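Local coordinates for sorting nexin-21 (Mus musculus, PDB 4YMR), which binds membranes enriched in phosphatidylinositol 3-phosphate and phosphatidylinositol 4,5-bisphosphate and may act in intracellular trafficking, represented here by its domain-swapped helical PXB/TPR domain, at residues Pro91-Phe96 with Glu115-Ala120; Gly85-His90 with Ala124-Thr129; Leu55-Leu60 with Glu78-Leu83. One frame throughout, in Å; residues are numbered along the deposited sequence.

Interaction 1: Pro91-Phe96 with Glu115-Ala120; sequences PFLAPF and EAQLQA
Leu93 and Ala94, in the first turn of helix 93-106, meet Gln117 and Leu118, in the middle of helix 112-122, and the contact divides into a polar-on-apolar part and a mainly apolar part. In the first, the amide nitrogen of Gln117 lies across the methyl fork of Leu93, with NE2 3.9 Å from Leu93 CD1 and nearly as close to CD2. Gln117 reaches this far because its chain is extended, CG anti to the backbone N (chi1 -176°), and it crosses Leu93 at about a right angle. The amide end suits this partly exposed border, and its side chain also touches Leu97.

In the mainly apolar part, Leu118 CD1 stands 4.2 Å from Ala94 CB, and the same methyl faces the carbonyl of Ala94. A small residue here lets the helix backbones come near, with Ala94 CA and Leu118 CA 6.7 Å apart. Pro131 closes over both side chains, and Thr127 also packs on Ala94. Such sparse packing, where the first turn of one helix meets the middle of the next, suits a helical hairpin of an all-alpha, TPR-like domain.

Interaction 2: Gly85-His90 with Ala124-Thr129; sequences GDKRPH and AGLTST
Leu126 turns its CG beside its own backbone N, anti to the carbonyl carbon (chi1 -56°), and with chi2 near 157° the two methyls reach over the chain at Lys87 while CB lies against Pro89. The closest approach is that of Leu126 CD2 to the carbonyl oxygen of Lys87, 3.3 Å, with CD1 farther from the same oxygen. Next to it, Pro89 CG packs on Leu126 CB at 3.7 Å. Proline gives the loop a compact, rigid apolar surface for the leucine to rest on. The Lys87 side chain adds little: its nearest atom to the leucine is NZ, 4.4 Å from Leu126 CD1, at the exposed border.

The backbone prepares both sides. Lys87 is the centre of an inverse gamma turn, with a weak bond from Arg88 N to Asp86 O. His90 then holds the start of the next helix: its ND1 is hydrogen-bonded to Phe92 N, and its NE2 to Asp51 OD1 of the second subunit, so one ring links a helix start to the partner chain.

Facing them, helix 112-122 ends in a Schellman motif. Gly125, with its positive phi of 90°, is the C-prime residue; its N bonds to Gln122 O, and Leu126 N returns to Leu121 O. Glycine suits this place because a CB would press on the preceding carbonyl. The contact thus sets a Schellman helix end, with its leucine, against the loop between helices 70-85 and 93-106, a connection that probably acts as the hinge of the domain swap.

Interaction 3: Leu55-Leu60 with Glu78-Leu83; sequences LTLAGL and EKALQL
Just before Leu57, which carries the contact with Lys79, Ala80 and Leu83, the hydroxyl OG1 of Thr56 is held by two partners: the backbone carbonyl of Arg52, one helical turn back, and the side-chain NE2 of Gln41. Threonine suits this buried place because its small hydroxyl can bond back to its own helix while also taking a bond from helix 27-43.

Across the interface the bonding gives way to packing. Leu57 points at helix 78-83, and its CD1 makes every close touch between the two segments. With CG beside the backbone N (chi1 -71°) and chi2 extended, Leu57 CD1 rests against the backbone of Ala80, 3.8 Å from Ala80 N, and lies 4.0 Å from Ala80 CB. Lys79 borders it with CG at 4.0 Å from Leu57 CD1; a bend at chi2 (48°) then leads the ammonium group away from the leucine, so lysine contributes only its apolar stem. One turn on from Lys79, the CD1 methyl of Leu83 meets Leu57 CD1 at 4.1 Å. The leucine methyl is therefore met by three residues, at i, i+1 and i+4, and the single-carbon side chain of Ala80 provides the shallow spot: Leu57 CA and Ala80 CA are 6.6 Å apart.

The short axes come within 9.8 Å at an angle of 160°, so the two helices run nearly antiparallel, as in the helical hairpins of TPR-like domains. Helix 27-43 lies on a further side of helix 52-66, Trp38 touching both Thr56 and Leu57, and Trp34 and Leu31 packing on Leu60. The second subunit packs here too: its Phe92 on Ala58, its Phe96 on Ala80 and its Leu97 on Leu81.

Interactions 1 and 3 each join consecutive helices and are partly buried, whereas interaction 2 joins two loops at the surface. Residues 91-96 with 115-120 are enclosed in the chain segment that interaction 2 closes, and the two touch where Thr127 packs on Leu118; interaction 2 also meets interaction 3 where Arg88 packs on Leu83. Interaction 3 closes earlier and lies across the chain's centre from interaction 1, their centres about 26 Å apart; both face the second subunit, Phe92 and Phe96 in one copy meeting Ala58 and Ala80 in the other. Helix-on-helix contacts rely mainly on leucine and alanine, with Gln117 and Lys79 at their edges, while the loop contact combines proline, a backbone carbonyl and turn motifs.

Interaction 1: Pro91-Phe96 with Glu115-Ala120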
ATOM      1  N   PRO A  91       6.818   3.119   1.631  1.00 47.63           N
ATOM      2  CA  PRO A  91       8.207   2.678   1.757  1.00 49.79           C
ATOM      3  C   PRO A  91       8.989   2.844   0.467  1.00 50.96           C
ATOM      4  O   PRO A  91      10.144   3.211   0.555  1.00 49.23           O
ATOM      5  CB  PRO A  91       8.084   1.191   2.140  1.00 48.71           C
ATOM      6  CG  PRO A  91       6.665   0.814   1.824  1.00 47.20           C
ATOM      7  CD  PRO A  91       5.873   2.062   2.037  1.00 47.47           C
ATOM      8  N   PHE A  92       8.362   2.621  -0.686  1.00 49.12           N
ATOM      9  CA  PHE A  92       9.046   2.720  -1.974  1.00 48.23           C
ATOM     10  C   PHE A  92       9.334   4.143  -2.487  1.00 44.22           C
ATOM     11  O   PHE A  92       9.982   4.292  -3.515  1.00 45.66           O
ATOM     12  CB  PHE A  92       8.287   1.933  -3.039  1.00 44.78           C
ATOM     13  CG  PHE A  92       8.769   0.525  -3.193  1.00 47.61           C
ATOM     14  CD1 PHE A  92      10.113   0.266  -3.426  1.00 52.86           C
ATOM     15  CD2 PHE A  92       7.888  -0.542  -3.083  1.00 55.90           C
ATOM     16  CE1 PHE A  92      10.573  -1.031  -3.567  1.00 59.57           C
ATOM     17  CE2 PHE A  92       8.334  -1.847  -3.219  1.00 61.98           C
ATOM     18  CZ  PHE A  92       9.680  -2.093  -3.461  1.00 67.46           C
ATOM     19  N   LEU A  93       8.876   5.180  -1.793  1.00 36.49           N
ATOM     20  CA  LEU A  93       9.084   6.542  -2.285  1.00 33.29           C
ATOM     21  C   LEU A  93      10.531   7.008  -2.115  1.00 35.35           C
ATOM     22  O   LEU A  93      11.128   7.608  -3.027  1.00 29.98           O
ATOM     23  CB  LEU A  93       8.091   7.538  -1.659  1.00 36.91           C
ATOM     24  CG  LEU A  93       8.421   8.997  -2.003  1.00 34.92           C
ATOM     25  CD1 LEU A  93       8.240   9.269  -3.504  1.00 29.93           C
ATOM     26  CD2 LEU A  93       7.636  10.013  -1.176  1.00 26.62           C
ATOM     27  N   ALA A  94      11.095   6.738  -0.946  1.00 36.43           N
ATOM     28  CA  ALA A  94      12.498   7.070  -0.709  1.00 36.48           C
ATOM     29  C   ALA A  94      13.478   6.281  -1.611  1.00 32.33           C
ATOM     30  O   ALA A  94      14.392   6.873  -2.162  1.00 30.56           O
ATOM     31  CB  ALA A  94      12.866   6.947   0.779  1.00 39.97           C
ATOM     32  N   PRO A  95      13.293   4.948  -1.758  1.00 38.21           N
ATOM     33  CA  PRO A  95      14.172   4.150  -2.624  1.00 31.73           C
ATOM     34  C   PRO A  95      14.134   4.564  -4.092  1.00 32.67           C
ATOM     35  O   PRO A  95      15.162   4.495  -4.780  1.00 40.80           O
ATOM     36  CB  PRO A  95      13.618   2.733  -2.469  1.00 29.65           C
ATOM     37  CG  PRO A  95      12.978   2.720  -1.154  1.00 35.21           C
ATOM     38  CD  PRO A  95      12.433   4.077  -0.939  1.00 38.00           C
ATOM     39  N   PHE A  96      12.964   4.976  -4.566  1.00 31.06           N
ATOM     40  CA  PHE A  96      12.845   5.499  -5.925  1.00 25.27           C
ATOM     41  C   PHE A  96      13.449   6.898  -6.119  1.00 26.65           C
ATOM     42  O   PHE A  96      14.134   7.140  -7.118  1.00 31.74           O
ATOM     43  CB  PHE A  96      11.407   5.404  -6.456  1.00 23.56           C
ATOM     44  CG  PHE A  96      11.072   4.060  -7.039  1.00 26.00           C
ATOM     45  CD1 PHE A  96      11.678   3.623  -8.218  1.00 27.40           C
ATOM     46  CD2 PHE A  96      10.163   3.231  -6.415  1.00 20.84           C
ATOM     47  CE1 PHE A  96      11.373   2.374  -8.750  1.00 23.11           C
ATOM     48  CE2 PHE A  96       9.862   1.991  -6.933  1.00 20.89           C
ATOM     49  CZ  PHE A  96      10.467   1.560  -8.102  1.00 22.15           C
ATOM     50  N   GLU A 115      16.207  15.415  -5.555  1.00 51.83           N
ATOM     51  CA  GLU A 115      17.067  15.671  -4.407  1.00 52.42           C
ATOM     52  C   GLU A 115      16.286  16.402  -3.335  1.00 55.48           C
ATOM     53  O   GLU A 115      16.126  15.906  -2.225  1.00 61.43           O
ATOM     54  CB  GLU A 115      18.255  16.529  -4.824  1.00 51.44           C
ATOM     55  CG  GLU A 115      19.596  16.009  -4.384  1.00 65.70           C
ATOM     56  CD  GLU A 115      20.722  16.601  -5.207  1.00 78.99           C
ATOM     57  OE1 GLU A 115      20.722  17.834  -5.420  1.00 75.84           O
ATOM     58  OE2 GLU A 115      21.594  15.828  -5.661  1.00 85.31           O
ATOM     59  N   ALA A 116      15.793  17.585  -3.684  1.00 51.76           N
ATOM     60  CA  ALA A 116      15.097  18.446  -2.736  1.00 49.52           C
ATOM     61  C   ALA A 116      13.959  17.723  -2.044  1.00 48.11           C
ATOM     62  O   ALA A 116      13.634  18.027  -0.897  1.00 58.30           O
ATOM     63  CB  ALA A 116      14.581  19.694  -3.428  1.00 51.07           C
ATOM     64  N   GLN A 117      13.367  16.755  -2.732  1.00 47.35           N
ATOM     65  CA  GLN A 117      12.258  15.999  -2.160  1.00 44.04           C
ATOM     66  C   GLN A 117      12.763  14.955  -1.174  1.00 44.11           C
ATOM     67  O   GLN A 117      12.126  14.704  -0.157  1.00 47.34           O
ATOM     68  CB  GLN A 117      11.419  15.340  -3.256  1.00 40.36           C
ATOM     69  CG  GLN A 117      10.187  14.605  -2.724  1.00 42.62           C
ATOM     70  CD  GLN A 117       9.276  14.090  -3.831  1.00 43.06           C
ATOM     71  OE1 GLN A 117       9.407  14.478  -5.000  1.00 48.48           O
ATOM     72  NE2 GLN A 117       8.345  13.214  -3.465  1.00 33.86           N
ATOM     73  N   LEU A 118      13.906  14.349  -1.487  1.00 51.67           N
ATOM     74  CA  LEU A 118      14.557  13.403  -0.579  1.00 56.39           C
ATOM     75  C   LEU A 118      15.187  14.107   0.639  1.00 57.10           C
ATOM     76  O   LEU A 118      15.357  13.498   1.682  1.00 51.56           O
ATOM     77  CB  LEU A 118      15.601  12.547  -1.317  1.00 49.66           C
ATOM     78  CG  LEU A 118      16.225  11.389  -0.519  1.00 50.34           C
ATOM     79  CD1 LEU A 118      15.167  10.364  -0.131  1.00 50.45           C
ATOM     80  CD2 LEU A 118      17.368  10.718  -1.264  1.00 43.39           C
ATOM     81  N   GLN A 119      15.527  15.386   0.509  1.00 56.47           N
ATOM     82  CA  GLN A 119      16.092  16.126   1.635  1.00 55.54           C
ATOM     83  C   GLN A 119      15.017  16.824   2.460  1.00 57.58           C
ATOM     84  O   GLN A 119      15.329  17.590   3.370  1.00 61.01           O
ATOM     85  CB  GLN A 119      17.105  17.154   1.160  1.00 52.67           C
ATOM     86  CG  GLN A 119      18.270  16.563   0.429  1.00 58.03           C
ATOM     87  CD  GLN A 119      19.036  17.619  -0.303  1.00 62.12           C
ATOM     88  OE1 GLN A 119      18.773  18.809  -0.131  1.00 56.04           O
ATOM     89  NE2 GLN A 119      19.986  17.201  -1.139  1.00 67.97           N
ATOM     90  N   ALA A 120      13.756  16.574   2.131  1.00 51.66           N
ATOM     91  CA  ALA A 120      12.653  17.109   2.908  1.00 46.54           C
ATOM     92  C   ALA A 120      12.036  15.976   3.697  1.00 53.92           C
ATOM     93  O   ALA A 120      11.569  16.173   4.820  1.00 61.51           O
ATOM     94  CB  ALA A 120      11.621  17.756   2.003  1.00 47.51           C
TER

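Interaction 2: Gly85-His90 with Ala124-Thr129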
ATOM      1  N   GLY A  85      -4.680   9.765   7.788  1.00 23.43           N
ATOM      2  CA  GLY A  85      -4.365  11.164   7.973  1.00 23.97           C
ATOM      3  C   GLY A  85      -2.888  11.436   8.166  1.00 35.23           C
ATOM      4  O   GLY A  85      -2.438  12.545   7.908  1.00 42.78           O
ATOM      5  N   ASP A  86      -2.125  10.445   8.619  1.00 38.85           N
ATOM      6  CA  ASP A  86      -0.700  10.659   8.871  1.00 38.27           C
ATOM      7  C   ASP A  86       0.102  10.841   7.578  1.00 41.16           C
ATOM      8  O   ASP A  86      -0.266  10.328   6.516  1.00 49.30           O
ATOM      9  CB  ASP A  86      -0.115   9.551   9.761  1.00 48.56           C
ATOM     10  CG  ASP A  86      -0.665   9.590  11.208  1.00 65.83           C
ATOM     11  OD1 ASP A  86      -1.150  10.655  11.653  1.00 57.11           O
ATOM     12  OD2 ASP A  86      -0.610   8.545  11.901  1.00 72.90           O
ATOM     13  N   LYS A  87       1.176  11.612   7.659  1.00 49.22           N
ATOM     14  CA  LYS A  87       2.000  11.840   6.483  1.00 73.61           C
ATOM     15  C   LYS A  87       3.023  10.724   6.390  1.00 74.50           C
ATOM     16  O   LYS A  87       4.200  10.900   6.717  1.00 71.70           O
ATOM     17  CB  LYS A  87       2.650  13.233   6.505  1.00 85.30           C
ATOM     18  CG  LYS A  87       1.976  14.248   5.573  1.00 86.44           C
ATOM     19  CD  LYS A  87       2.184  15.701   6.017  1.00 89.53           C
ATOM     20  CE  LYS A  87       3.644  16.159   5.904  1.00 87.56           C
ATOM     21  NZ  LYS A  87       4.473  15.798   7.093  1.00 84.68           N
ATOM     22  N   ARG A  88       2.538   9.559   5.968  1.00 74.29           N
ATOM     23  CA  ARG A  88       3.383   8.387   5.814  1.00 76.43           C
ATOM     24  C   ARG A  88       3.524   8.049   4.342  1.00 65.19           C
ATOM     25  O   ARG A  88       2.565   7.598   3.709  1.00 53.43           O
ATOM     26  CB  ARG A  88       2.849   7.202   6.613  1.00 79.53           C
ATOM     27  CG  ARG A  88       3.695   6.884   7.836  1.00 87.70           C
ATOM     28  CD  ARG A  88       3.136   5.696   8.580  1.00 99.01           C
ATOM     29  NE  ARG A  88       1.890   6.019   9.268  1.00110.02           N
ATOM     30  CZ  ARG A  88       1.809   6.314  10.562  1.00115.97           C
ATOM     31  NH1 ARG A  88       2.905   6.326  11.311  1.00119.09           N
ATOM     32  NH2 ARG A  88       0.632   6.594  11.109  1.00114.90           N
ATOM     33  N   PRO A  89       4.750   8.243   3.824  1.00 61.14           N
ATOM     34  CA  PRO A  89       5.193   8.382   2.429  1.00 57.08           C
ATOM     35  C   PRO A  89       4.934   7.198   1.504  1.00 50.96           C
ATOM     36  O   PRO A  89       4.752   7.446   0.308  1.00 63.19           O
ATOM     37  CB  PRO A  89       6.709   8.603   2.561  1.00 58.74           C
ATOM     38  CG  PRO A  89       6.926   9.021   3.984  1.00 67.45           C
ATOM     39  CD  PRO A  89       5.891   8.282   4.752  1.00 66.46           C
ATOM     40  N   HIS A  90       4.899   5.983   2.052  1.00 43.00           N
ATOM     41  CA  HIS A  90       4.992   4.713   1.303  1.00 46.65           C
ATOM     42  C   HIS A  90       6.472   4.337   1.175  1.00 48.49           C
ATOM     43  O   HIS A  90       7.287   5.130   0.683  1.00 40.41           O
ATOM     44  CB  HIS A  90       4.297   4.732  -0.073  1.00 37.67           C
ATOM     45  CG  HIS A  90       4.136   3.377  -0.707  1.00 52.67           C
ATOM     46  ND1 HIS A  90       5.188   2.508  -0.912  1.00 54.70           N
ATOM     47  CD2 HIS A  90       3.037   2.761  -1.208  1.00 55.50           C
ATOM     48  CE1 HIS A  90       4.740   1.404  -1.485  1.00 52.68           C
ATOM     49  NE2 HIS A  90       3.445   1.535  -1.685  1.00 59.43           N
ATOM     50  N   ALA A 124      12.544  16.136   7.845  1.00 84.90           N
ATOM     51  CA  ALA A 124      11.286  16.068   8.574  1.00 79.27           C
ATOM     52  C   ALA A 124      11.114  14.687   9.196  1.00 83.16           C
ATOM     53  O   ALA A 124      10.101  14.409   9.840  1.00 90.36           O
ATOM     54  CB  ALA A 124      10.109  16.376   7.635  1.00 65.72           C
ATOM     55  N   GLY A 125      12.109  13.825   9.000  1.00 76.41           N
ATOM     56  CA  GLY A 125      12.169  12.539   9.677  1.00 63.61           C
ATOM     57  C   GLY A 125      11.528  11.320   9.031  1.00 55.66           C
ATOM     58  O   GLY A 125      11.485  10.270   9.662  1.00 54.59           O
ATOM     59  N   LEU A 126      11.057  11.420   7.788  1.00 52.05           N
ATOM     60  CA  LEU A 126      10.258  10.327   7.207  1.00 49.60           C
ATOM     61  C   LEU A 126      11.037   9.165   6.568  1.00 47.03           C
ATOM     62  O   LEU A 126      10.447   8.145   6.185  1.00 44.18           O
ATOM     63  CB  LEU A 126       9.202  10.886   6.247  1.00 53.31           C
ATOM     64  CG  LEU A 126       8.341  11.902   7.001  1.00 56.66           C
ATOM     65  CD1 LEU A 126       7.668  12.891   6.067  1.00 59.71           C
ATOM     66  CD2 LEU A 126       7.316  11.183   7.872  1.00 50.53           C
ATOM     67  N   THR A 127      12.354   9.319   6.460  1.00 39.86           N
ATOM     68  CA  THR A 127      13.209   8.255   5.953  1.00 37.91           C
ATOM     69  C   THR A 127      14.638   8.507   6.448  1.00 43.85           C
ATOM     70  O   THR A 127      14.974   9.616   6.847  1.00 48.36           O
ATOM     71  CB  THR A 127      13.173   8.195   4.396  1.00 49.49           C
ATOM     72  OG1 THR A 127      13.594   6.903   3.939  1.00 51.27           O
ATOM     73  CG2 THR A 127      14.063   9.264   3.792  1.00 38.66           C
ATOM     74  N   SER A 128      15.485   7.485   6.416  1.00 45.68           N
ATOM     75  CA  SER A 128      16.862   7.628   6.879  1.00 50.76           C
ATOM     76  C   SER A 128      17.730   8.405   5.896  1.00 54.89           C
ATOM     77  O   SER A 128      17.505   8.336   4.690  1.00 67.16           O
ATOM     78  CB  SER A 128      17.475   6.246   7.120  1.00 55.75           C
ATOM     79  OG  SER A 128      17.147   5.344   6.082  1.00 54.21           O
ATOM     80  N   THR A 129      18.710   9.159   6.386  1.00 41.75           N
ATOM     81  CA  THR A 129      19.811   9.513   5.495  1.00 49.59           C
ATOM     82  C   THR A 129      20.592   8.192   5.346  1.00 65.30           C
ATOM     83  O   THR A 129      20.449   7.306   6.193  1.00 76.79           O
ATOM     84  CB  THR A 129      20.584  10.781   5.949  1.00 50.26           C
ATOM     85  OG1 THR A 129      19.647  11.861   6.049  1.00 54.46           O
ATOM     86  CG2 THR A 129      21.619  11.187   4.910  1.00 45.96           C
TER

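Interaction 3: Leu55-Leu60 with Glu78-Leu83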
ATOM      1  N   LEU A  55      -6.552  -2.813   5.098  1.00 25.70           N
ATOM      2  CA  LEU A  55      -7.380  -3.966   4.753  1.00 25.14           C
ATOM      3  C   LEU A  55      -7.736  -4.779   6.004  1.00 23.42           C
ATOM      4  O   LEU A  55      -8.864  -5.250   6.166  1.00 23.79           O
ATOM      5  CB  LEU A  55      -6.683  -4.870   3.735  1.00 29.85           C
ATOM      6  CG  LEU A  55      -7.594  -5.996   3.242  1.00 25.82           C
ATOM      7  CD1 LEU A  55      -8.362  -5.526   2.021  1.00 28.02           C
ATOM      8  CD2 LEU A  55      -6.813  -7.243   2.930  1.00 28.75           C
ATOM      9  N   THR A  56      -6.750  -4.945   6.879  1.00 24.18           N
ATOM     10  CA  THR A  56      -6.946  -5.619   8.142  1.00 25.79           C
ATOM     11  C   THR A  56      -7.990  -4.925   9.013  1.00 23.21           C
ATOM     12  O   THR A  56      -8.897  -5.565   9.535  1.00 21.70           O
ATOM     13  CB  THR A  56      -5.633  -5.689   8.915  1.00 28.21           C
ATOM     14  OG1 THR A  56      -4.617  -6.231   8.068  1.00 27.91           O
ATOM     15  CG2 THR A  56      -5.797  -6.539  10.153  1.00 19.78           C
ATOM     16  N   LEU A  57      -7.848  -3.617   9.172  1.00 24.05           N
ATOM     17  CA  LEU A  57      -8.801  -2.825   9.945  1.00 23.98           C
ATOM     18  C   LEU A  57     -10.194  -2.834   9.312  1.00 27.74           C
ATOM     19  O   LEU A  57     -11.220  -2.824  10.005  1.00 25.71           O
ATOM     20  CB  LEU A  57      -8.295  -1.397  10.076  1.00 22.92           C
ATOM     21  CG  LEU A  57      -7.091  -1.223  10.990  1.00 18.51           C
ATOM     22  CD1 LEU A  57      -6.470   0.148  10.787  1.00 21.30           C
ATOM     23  CD2 LEU A  57      -7.506  -1.415  12.423  1.00 17.63           C
ATOM     24  N   ALA A  58     -10.238  -2.857   7.991  1.00 15.78           N
ATOM     25  CA  ALA A  58     -11.537  -2.976   7.347  1.00 26.49           C
ATOM     26  C   ALA A  58     -12.174  -4.339   7.706  1.00 21.22           C
ATOM     27  O   ALA A  58     -13.377  -4.420   7.941  1.00 25.18           O
ATOM     28  CB  ALA A  58     -11.434  -2.760   5.824  1.00 15.32           C
ATOM     29  N   GLY A  59     -11.354  -5.388   7.771  1.00 29.54           N
ATOM     30  CA  GLY A  59     -11.828  -6.715   8.117  1.00 22.33           C
ATOM     31  C   GLY A  59     -12.397  -6.726   9.518  1.00 23.80           C
ATOM     32  O   GLY A  59     -13.527  -7.186   9.749  1.00 18.45           O
ATOM     33  N   LEU A  60     -11.611  -6.197  10.452  1.00 22.48           N
ATOM     34  CA  LEU A  60     -12.040  -6.045  11.840  1.00 21.02           C
ATOM     35  C   LEU A  60     -13.332  -5.223  11.987  1.00 21.12           C
ATOM     36  O   LEU A  60     -14.265  -5.641  12.668  1.00 26.64           O
ATOM     37  CB  LEU A  60     -10.909  -5.441  12.676  1.00 20.36           C
ATOM     38  CG  LEU A  60      -9.658  -6.308  12.868  1.00 22.99           C
ATOM     39  CD1 LEU A  60      -8.591  -5.550  13.639  1.00 24.21           C
ATOM     40  CD2 LEU A  60     -10.016  -7.617  13.588  1.00 22.06           C
ATOM     41  N   GLU A  78     -11.367   4.590  13.751  1.00 22.28           N
ATOM     42  CA  GLU A  78     -10.503   5.644  14.262  1.00 24.41           C
ATOM     43  C   GLU A  78      -9.039   5.358  13.901  1.00 18.39           C
ATOM     44  O   GLU A  78      -8.340   6.231  13.374  1.00 23.66           O
ATOM     45  CB  GLU A  78     -10.681   5.858  15.783  1.00 17.93           C
ATOM     46  CG  GLU A  78      -9.795   6.976  16.351  1.00 35.93           C
ATOM     47  CD  GLU A  78     -10.039   8.348  15.699  1.00 40.92           C
ATOM     48  OE1 GLU A  78     -11.208   8.659  15.376  1.00 36.39           O
ATOM     49  OE2 GLU A  78      -9.067   9.120  15.509  1.00 39.27           O
ATOM     50  N   LYS A  79      -8.588   4.138  14.182  1.00 24.78           N
ATOM     51  CA  LYS A  79      -7.216   3.754  13.887  1.00 31.46           C
ATOM     52  C   LYS A  79      -6.918   3.979  12.404  1.00 27.80           C
ATOM     53  O   LYS A  79      -5.877   4.527  12.044  1.00 31.21           O
ATOM     54  CB  LYS A  79      -6.956   2.302  14.304  1.00 32.35           C
ATOM     55  CG  LYS A  79      -5.489   1.910  14.229  1.00 38.97           C
ATOM     56  CD  LYS A  79      -4.611   2.954  14.914  1.00 50.15           C
ATOM     57  CE  LYS A  79      -3.133   2.688  14.658  1.00 57.84           C
ATOM     58  NZ  LYS A  79      -2.264   3.816  15.110  1.00 60.40           N
ATOM     59  N   ALA A  80      -7.869   3.596  11.558  1.00 23.35           N
ATOM     60  CA  ALA A  80      -7.701   3.704  10.119  1.00 22.36           C
ATOM     61  C   ALA A  80      -7.557   5.156   9.690  1.00 19.68           C
ATOM     62  O   ALA A  80      -6.675   5.498   8.913  1.00 25.33           O
ATOM     63  CB  ALA A  80      -8.876   3.038   9.395  1.00 24.03           C
ATOM     64  N   LEU A  81      -8.437   6.006  10.201  1.00 26.55           N
ATOM     65  CA  LEU A  81      -8.450   7.416   9.828  1.00 22.54           C
ATOM     66  C   LEU A  81      -7.179   8.124  10.282  1.00 22.69           C
ATOM     67  O   LEU A  81      -6.686   9.003   9.585  1.00 25.54           O
ATOM     68  CB  LEU A  81      -9.715   8.101  10.355  1.00 22.64           C
ATOM     69  CG  LEU A  81     -10.996   7.588   9.690  1.00 19.99           C
ATOM     70  CD1 LEU A  81     -12.241   8.106  10.380  1.00 22.88           C
ATOM     71  CD2 LEU A  81     -10.981   7.978   8.217  1.00 19.83           C
ATOM     72  N   GLN A  82      -6.648   7.730  11.442  1.00 25.41           N
ATOM     73  CA  GLN A  82      -5.315   8.169  11.859  1.00 22.16           C
ATOM     74  C   GLN A  82      -4.248   7.788  10.845  1.00 25.56           C
ATOM     75  O   GLN A  82      -3.510   8.647  10.367  1.00 32.72           O
ATOM     76  CB  GLN A  82      -4.942   7.584  13.214  1.00 29.19           C
ATOM     77  CG  GLN A  82      -5.691   8.146  14.382  1.00 33.04           C
ATOM     78  CD  GLN A  82      -5.375   7.399  15.655  1.00 47.05           C
ATOM     79  OE1 GLN A  82      -4.374   6.672  15.723  1.00 40.65           O
ATOM     80  NE2 GLN A  82      -6.236   7.561  16.682  1.00 45.75           N
ATOM     81  N   LEU A  83      -4.150   6.500  10.526  1.00 24.09           N
ATOM     82  CA  LEU A  83      -3.191   6.073   9.507  1.00 29.41           C
ATOM     83  C   LEU A  83      -3.367   6.864   8.201  1.00 28.97           C
ATOM     84  O   LEU A  83      -2.397   7.366   7.647  1.00 37.64           O
ATOM     85  CB  LEU A  83      -3.276   4.561   9.247  1.00 32.80           C
ATOM     86  CG  LEU A  83      -2.840   3.620  10.373  1.00 42.01           C
ATOM     87  CD1 LEU A  83      -3.047   2.164   9.967  1.00 47.38           C
ATOM     88  CD2 LEU A  83      -1.398   3.863  10.773  1.00 44.86           C
TER